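Local atomic coordinates of putative sugar binding protein (Bacteroides vulgatus ATCC 8482, PDB entry 3KEZ), a protein that probably binds sugars at the outer membrane as a SusD-family protein for nutrient capture, and carries a bound calcium ion. Residues N93-L96 and M97-K101; I335-S338 and E339-L342. All coordinates share one frame; numbering follows the deposited sequence.

Interaction 1: N93-L96 and M97-K101; sequences NLIL and MNVDK
Met97, a selenomethionine in this crystal, folds its side chain back against the carbonyl of Asn93: CG of Met97 lies 3.2 Å from Asn93 O, the same oxygen that accepts the N-H of Met97 in an i to i+4 bond. Because CG sits beside its own backbone N (chi1 -67°), the chain starts along that carbonyl before SE leads off; Leu154 touches it outside this stretch. Asn93 turns its amide elsewhere, with Arg123 as a partner. Past Leu96 the chain leaves helix 80-96, part of the TPR-clan, SusD-type helical region, for the loop before helix 109-134. Here Ile95 O is shared by an i+4 and an i+3 donor. Val99 N lies 2.8 Å from Ile95 O, nearly in line with C=O. Asn98 N lies 3.0 Å from Ile95 O but 56° out of the carbonyl plane. The Val99 side chain follows its N-H: CB meets Ile95 CG2 at 4.2 Å, and Val99 CG1 lies beside Ile95 O. Asn98 supplies a side-chain bond as well: its ND2 reaches Leu94 O at 2.9 Å, with an almost straight N-H...O angle of 169° and the acceptor close to the amide plane. Leu94 CD1 lies 3.9 Å from Asn98 ND2. An alanine here would take away the ND2 donor, and would probably leave the chain after the helix less firmly held to Leu94 O. Two waters donate to Leu96 O and link it to Asp100, one through OD2 and the other through the backbone N, while the Leu96 side chain packs on Leu120 of helix 109-134.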
ATOM      1  N   ASN A  93      18.863   6.790  -3.982  1.00 10.47           N
ATOM      2  CA  ASN A  93      20.126   7.351  -3.478  1.00  8.48           C
ATOM      3  C   ASN A  93      21.035   7.830  -4.576  1.00 11.17           C
ATOM      4  O   ASN A  93      21.595   8.921  -4.478  1.00  9.56           O
ATOM      5  CB  ASN A  93      20.870   6.321  -2.614  1.00  9.50           C
ATOM      6  CG  ASN A  93      20.096   5.971  -1.350  1.00  9.05           C
ATOM      7  OD1 ASN A  93      19.123   6.661  -1.013  1.00  9.57           O
ATOM      8  ND2 ASN A  93      20.514   4.919  -0.644  1.00  7.91           N
ATOM      9  N   LEU A  94      21.165   7.027  -5.633  1.00 10.10           N
ATOM     10  CA  LEU A  94      21.932   7.440  -6.811  1.00 11.86           C
ATOM     11  C   LEU A  94      21.436   8.785  -7.316  1.00 10.70           C
ATOM     12  O   LEU A  94      22.245   9.703  -7.557  1.00 13.69           O
ATOM     13  CB  LEU A  94      21.856   6.395  -7.929  1.00 11.39           C
ATOM     14  CG  LEU A  94      22.622   6.723  -9.219  1.00 11.21           C
ATOM     15  CD1 LEU A  94      24.138   6.871  -8.969  1.00 11.30           C
ATOM     16  CD2 LEU A  94      22.351   5.673 -10.285  1.00 16.11           C
ATOM     17  N   ILE A  95      20.122   8.923  -7.456  1.00 10.67           N
ATOM     18  CA  ILE A  95      19.552  10.178  -7.916  1.00 10.12           C
ATOM     19  C   ILE A  95      19.862  11.288  -6.914  1.00  9.00           C
ATOM     20  O   ILE A  95      20.316  12.377  -7.285  1.00  9.39           O
ATOM     21  CB  ILE A  95      18.011  10.100  -8.110  1.00  7.98           C
ATOM     22  CG1 ILE A  95      17.688   9.356  -9.390  1.00  9.66           C
ATOM     23  CG2 ILE A  95      17.365  11.531  -8.153  1.00  9.84           C
ATOM     24  CD1 ILE A  95      16.199   8.859  -9.486  1.00 15.55           C
ATOM     25  N   LEU A  96      19.599  11.012  -5.645  1.00 12.31           N
ATOM     26  CA  LEU A  96      19.596  12.076  -4.631  1.00 10.13           C
ATOM     27  C   LEU A  96      21.006  12.601  -4.369  1.00 12.23           C
ATOM     28  O   LEU A  96      21.166  13.786  -4.101  1.00 10.22           O
ATOM     29  CB  LEU A  96      18.877  11.620  -3.349  1.00 12.04           C
ATOM     30  CG  LEU A  96      17.371  11.481  -3.592  1.00 12.99           C
ATOM     31  CD1 LEU A  96      16.663  10.815  -2.427  1.00  9.46           C
ATOM     32  CD2 LEU A  96      16.765  12.899  -3.974  1.00  8.08           C
HETATM   33  N   MSE A  97      22.021  11.740  -4.517  1.00  8.72           N
HETATM   34  CA  MSE A  97      23.390  12.158  -4.319  1.00 11.17           C
HETATM   35  C   MSE A  97      23.926  12.977  -5.504  1.00 13.73           C
HETATM   36  O   MSE A  97      25.002  13.581  -5.417  1.00 16.42           O
HETATM   37  CB  MSE A  97      24.292  10.932  -4.099  1.00 10.62           C
HETATM   38  CG  MSE A  97      24.041  10.157  -2.819  1.00 14.00           C
HETATM   39 SE   MSE A  97      25.078   8.511  -2.855  0.75 12.29          SE
HETATM   40  CE  MSE A  97      26.771   9.237  -2.393  1.00 16.89           C
ATOM     41  N   ASN A  98      23.185  13.022  -6.599  1.00 10.44           N
ATOM     42  CA  ASN A  98      23.691  13.632  -7.823  1.00 13.00           C
ATOM     43  C   ASN A  98      22.858  14.772  -8.351  1.00 13.57           C
ATOM     44  O   ASN A  98      23.400  15.728  -8.904  1.00 14.23           O
ATOM     45  CB  ASN A  98      23.873  12.549  -8.896  1.00 10.50           C
ATOM     46  CG  ASN A  98      25.114  11.740  -8.667  1.00 18.58           C
ATOM     47  OD1 ASN A  98      26.212  12.154  -9.038  1.00 18.20           O
ATOM     48  ND2 ASN A  98      24.965  10.602  -8.010  1.00  9.99           N
ATOM     49  N   VAL A  99      21.552  14.708  -8.124  1.00 13.10           N
ATOM     50  CA  VAL A  99      20.642  15.611  -8.779  1.00 15.18           C
ATOM     51  C   VAL A  99      20.930  17.077  -8.487  1.00 16.78           C
ATOM     52  O   VAL A  99      20.745  17.917  -9.367  1.00 15.85           O
ATOM     53  CB  VAL A  99      19.137  15.296  -8.463  1.00 14.65           C
ATOM     54  CG1 VAL A  99      18.845  15.491  -6.991  1.00 13.20           C
ATOM     55  CG2 VAL A  99      18.251  16.164  -9.317  1.00 14.44           C
ATOM     56  N   ASP A 100      21.352  17.399  -7.271  1.00 18.25           N
ATOM     57  CA  ASP A 100      21.590  18.809  -6.912  1.00 17.39           C
ATOM     58  C   ASP A 100      22.929  19.340  -7.446  1.00 18.08           C
ATOM     59  O   ASP A 100      23.157  20.527  -7.451  1.00 17.75           O
ATOM     60  CB  ASP A 100      21.526  18.998  -5.394  1.00 16.79           C
ATOM     61  CG  ASP A 100      20.130  18.756  -4.830  1.00 17.99           C
ATOM     62  OD1 ASP A 100      19.136  19.018  -5.543  1.00 15.24           O
ATOM     63  OD2 ASP A 100      20.035  18.330  -3.661  1.00 22.80           O
ATOM     64  N   LYS A 101      23.789  18.451  -7.914  1.00 19.37           N
ATOM     65  CA  LYS A 101      25.070  18.840  -8.462  1.00 21.00           C
ATOM     66  C   LYS A 101      24.957  19.216  -9.925  1.00 23.06           C
ATOM     67  O   LYS A 101      25.855  19.870 -10.451  1.00 22.09           O
ATOM     68  CB  LYS A 101      26.066  17.706  -8.314  1.00 21.35           C
ATOM     69  CG  LYS A 101      26.322  17.298  -6.854  1.00 29.05           C
ATOM     70  CD  LYS A 101      27.162  16.028  -6.768  1.00 30.55           C
ATOM     71  CE  LYS A 101      27.604  15.750  -5.343  1.00 36.10           C
ATOM     72  NZ  LYS A 101      28.885  14.978  -5.306  1.00 46.16           N
TER
HETATM   73  O   HOH W   1      19.459  15.610  -3.171  1.00 14.78           O
HETATM   74  O   HOH W   2      22.716  15.867  -5.178  1.00 18.37           O

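Interaction 2: I335-S338 and E339-L342; sequences IRLS and EAYL
With CG of Leu337 trans to its backbone N (chi1 -169°) and the Tyr341 ring set beside its own backbone N (chi1 -86°), the two side chains meet one helical turn apart, CG of Leu337 lying 4.0 Å from Tyr341 CE1. They cross at a slant in the first turn of helix 337-350, in the SusD-family region, where strand 332-336, paired with 255-259, runs straight into the helix with Arg336 at the N-cap position. Arg336 O receives the N-H of Glu339 at 2.9 Å, from well above the carbonyl plane (51°), a bent bond of the opening turn. One residue on, Leu337 O accepts Tyr341 N in its carbonyl plane and also sits at the edge of the tyrosine ring, 3.5 Å from CD1. Ser338 O takes the N-H of Leu342, whose CG and CD1 both lie against the same oxygen. The buried charges have mates beyond this turn: Arg336 pairs with Glu395, Glu391 and Glu254, and Glu339 with Arg204 and Arg388, while Ser338 OG bonds to Glu254 and Tyr341 OH to Glu227 of helix 212-229. Glu339 extends back toward the strand end, where a water accepts from Arg336 N and donates to Glu339 OE1, 2.9 Å from OE1.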
ATOM      1  N   ILE A 335      -2.252   4.096  -4.674  1.00  8.98           N
ATOM      2  CA  ILE A 335      -2.722   5.210  -3.818  1.00 10.80           C
ATOM      3  C   ILE A 335      -3.948   5.917  -4.463  1.00 11.55           C
ATOM      4  O   ILE A 335      -3.904   6.383  -5.615  1.00 11.98           O
ATOM      5  CB  ILE A 335      -1.612   6.292  -3.569  1.00 13.87           C
ATOM      6  CG1 ILE A 335      -0.348   5.653  -2.966  1.00 13.24           C
ATOM      7  CG2 ILE A 335      -2.159   7.462  -2.666  1.00  9.83           C
ATOM      8  CD1 ILE A 335       0.845   6.606  -2.861  1.00  8.75           C
ATOM      9  N   ARG A 336      -5.035   5.983  -3.694  1.00 10.89           N
ATOM     10  CA  ARG A 336      -6.307   6.520  -4.124  1.00 12.15           C
ATOM     11  C   ARG A 336      -6.795   7.677  -3.249  1.00 11.14           C
ATOM     12  O   ARG A 336      -6.596   7.647  -2.023  1.00  9.24           O
ATOM     13  CB  ARG A 336      -7.375   5.419  -4.064  1.00  8.22           C
ATOM     14  CG  ARG A 336      -7.156   4.289  -5.051  1.00 14.49           C
ATOM     15  CD  ARG A 336      -8.465   3.589  -5.393  1.00 14.19           C
ATOM     16  NE  ARG A 336      -8.960   2.745  -4.314  1.00  9.61           N
ATOM     17  CZ  ARG A 336     -10.155   2.812  -3.708  1.00 10.53           C
ATOM     18  NH1 ARG A 336     -11.039   3.745  -4.005  1.00  9.59           N
ATOM     19  NH2 ARG A 336     -10.460   1.922  -2.764  1.00  8.75           N
ATOM     20  N   LEU A 337      -7.479   8.651  -3.875  1.00 11.62           N
ATOM     21  CA  LEU A 337      -8.114   9.747  -3.136  1.00  9.19           C
ATOM     22  C   LEU A 337      -9.030   9.272  -2.008  1.00 10.68           C
ATOM     23  O   LEU A 337      -9.086   9.921  -0.967  1.00  9.22           O
ATOM     24  CB  LEU A 337      -8.902  10.650  -4.045  1.00  9.45           C
ATOM     25  CG  LEU A 337      -9.389  11.965  -3.466  1.00  7.99           C
ATOM     26  CD1 LEU A 337      -8.234  12.912  -2.979  1.00 11.79           C
ATOM     27  CD2 LEU A 337     -10.230  12.673  -4.552  1.00 12.81           C
ATOM     28  N   SER A 338      -9.706   8.129  -2.193  1.00  9.90           N
ATOM     29  CA  SER A 338     -10.550   7.544  -1.149  1.00  8.47           C
ATOM     30  C   SER A 338      -9.767   7.335   0.150  1.00  8.72           C
ATOM     31  O   SER A 338     -10.317   7.532   1.219  1.00  8.87           O
ATOM     32  CB  SER A 338     -11.178   6.201  -1.604  1.00  9.17           C
ATOM     33  OG  SER A 338     -12.177   6.338  -2.592  1.00  9.34           O
ATOM     34  N   GLU A 339      -8.487   6.935   0.055  1.00 10.94           N
ATOM     35  CA  GLU A 339      -7.658   6.768   1.247  1.00 12.11           C
ATOM     36  C   GLU A 339      -7.379   8.125   1.927  1.00 11.49           C
ATOM     37  O   GLU A 339      -7.394   8.185   3.173  1.00 11.75           O
ATOM     38  CB  GLU A 339      -6.338   6.003   1.015  1.00 12.69           C
ATOM     39  CG  GLU A 339      -5.594   5.704   2.356  1.00 10.51           C
ATOM     40  CD  GLU A 339      -4.138   5.362   2.217  1.00  9.87           C
ATOM     41  OE1 GLU A 339      -3.689   5.134   1.078  1.00 10.02           O
ATOM     42  OE2 GLU A 339      -3.427   5.268   3.265  1.00 15.71           O
ATOM     43  N   ALA A 340      -7.129   9.194   1.171  1.00 12.27           N
ATOM     44  CA  ALA A 340      -6.971  10.496   1.830  1.00 11.08           C
ATOM     45  C   ALA A 340      -8.210  10.813   2.641  1.00 12.07           C
ATOM     46  O   ALA A 340      -8.068  11.260   3.777  1.00 15.16           O
ATOM     47  CB  ALA A 340      -6.617  11.645   0.884  1.00  6.27           C
ATOM     48  N   TYR A 341      -9.408  10.551   2.111  1.00  9.14           N
ATOM     49  CA  TYR A 341     -10.642  10.800   2.880  1.00  8.89           C
ATOM     50  C   TYR A 341     -10.672   9.985   4.185  1.00 10.48           C
ATOM     51  O   TYR A 341     -10.999  10.516   5.231  1.00  9.07           O
ATOM     52  CB  TYR A 341     -11.896  10.510   2.062  1.00  7.98           C
ATOM     53  CG  TYR A 341     -12.344  11.673   1.227  1.00  8.39           C
ATOM     54  CD1 TYR A 341     -11.713  11.965   0.014  1.00 12.28           C
ATOM     55  CD2 TYR A 341     -13.419  12.451   1.614  1.00 11.89           C
ATOM     56  CE1 TYR A 341     -12.101  13.070  -0.742  1.00 12.33           C
ATOM     57  CE2 TYR A 341     -13.839  13.523   0.861  1.00 14.65           C
ATOM     58  CZ  TYR A 341     -13.168  13.838  -0.313  1.00 11.55           C
ATOM     59  OH  TYR A 341     -13.582  14.900  -1.078  1.00  8.89           O
ATOM     60  N   LEU A 342     -10.369   8.691   4.094  1.00 10.04           N
ATOM     61  CA  LEU A 342     -10.357   7.804   5.263  1.00 11.57           C
ATOM     62  C   LEU A 342      -9.268   8.155   6.271  1.00  9.36           C
ATOM     63  O   LEU A 342      -9.476   8.031   7.498  1.00  8.64           O
ATOM     64  CB  LEU A 342     -10.236   6.340   4.837  1.00  9.73           C
ATOM     65  CG  LEU A 342     -11.416   5.788   4.017  1.00 13.23           C
ATOM     66  CD1 LEU A 342     -10.946   4.653   3.097  1.00 12.93           C
ATOM     67  CD2 LEU A 342     -12.579   5.375   5.001  1.00  9.73           C
TER
HETATM   68  O   HOH W   3      -5.014   4.279  -1.371  1.00 14.51           O

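Overall arrangement
Reading from the N terminus, interaction 1 comes first, at the point where helix 80-96 ends and the chain enters the loop toward helix 109-134; its neighbours include helices 20-34 and 109-134. Interaction 2 follows much later, where strand 332-336, paired antiparallel with 255-259, passes into helix 337-350 among helices 212-229, 354-368 and 381-392. Each is local and closes no long loop, and the two stand in series without nesting or crossing. The centres of interactions 1 and 2 are about 31 Å apart and their nearest atoms about 16 Å, so they do not touch. One lies peripherally, the other nearer the centre, with the Arg336 side chain about 11 Å from that of calcium-binding Asn331.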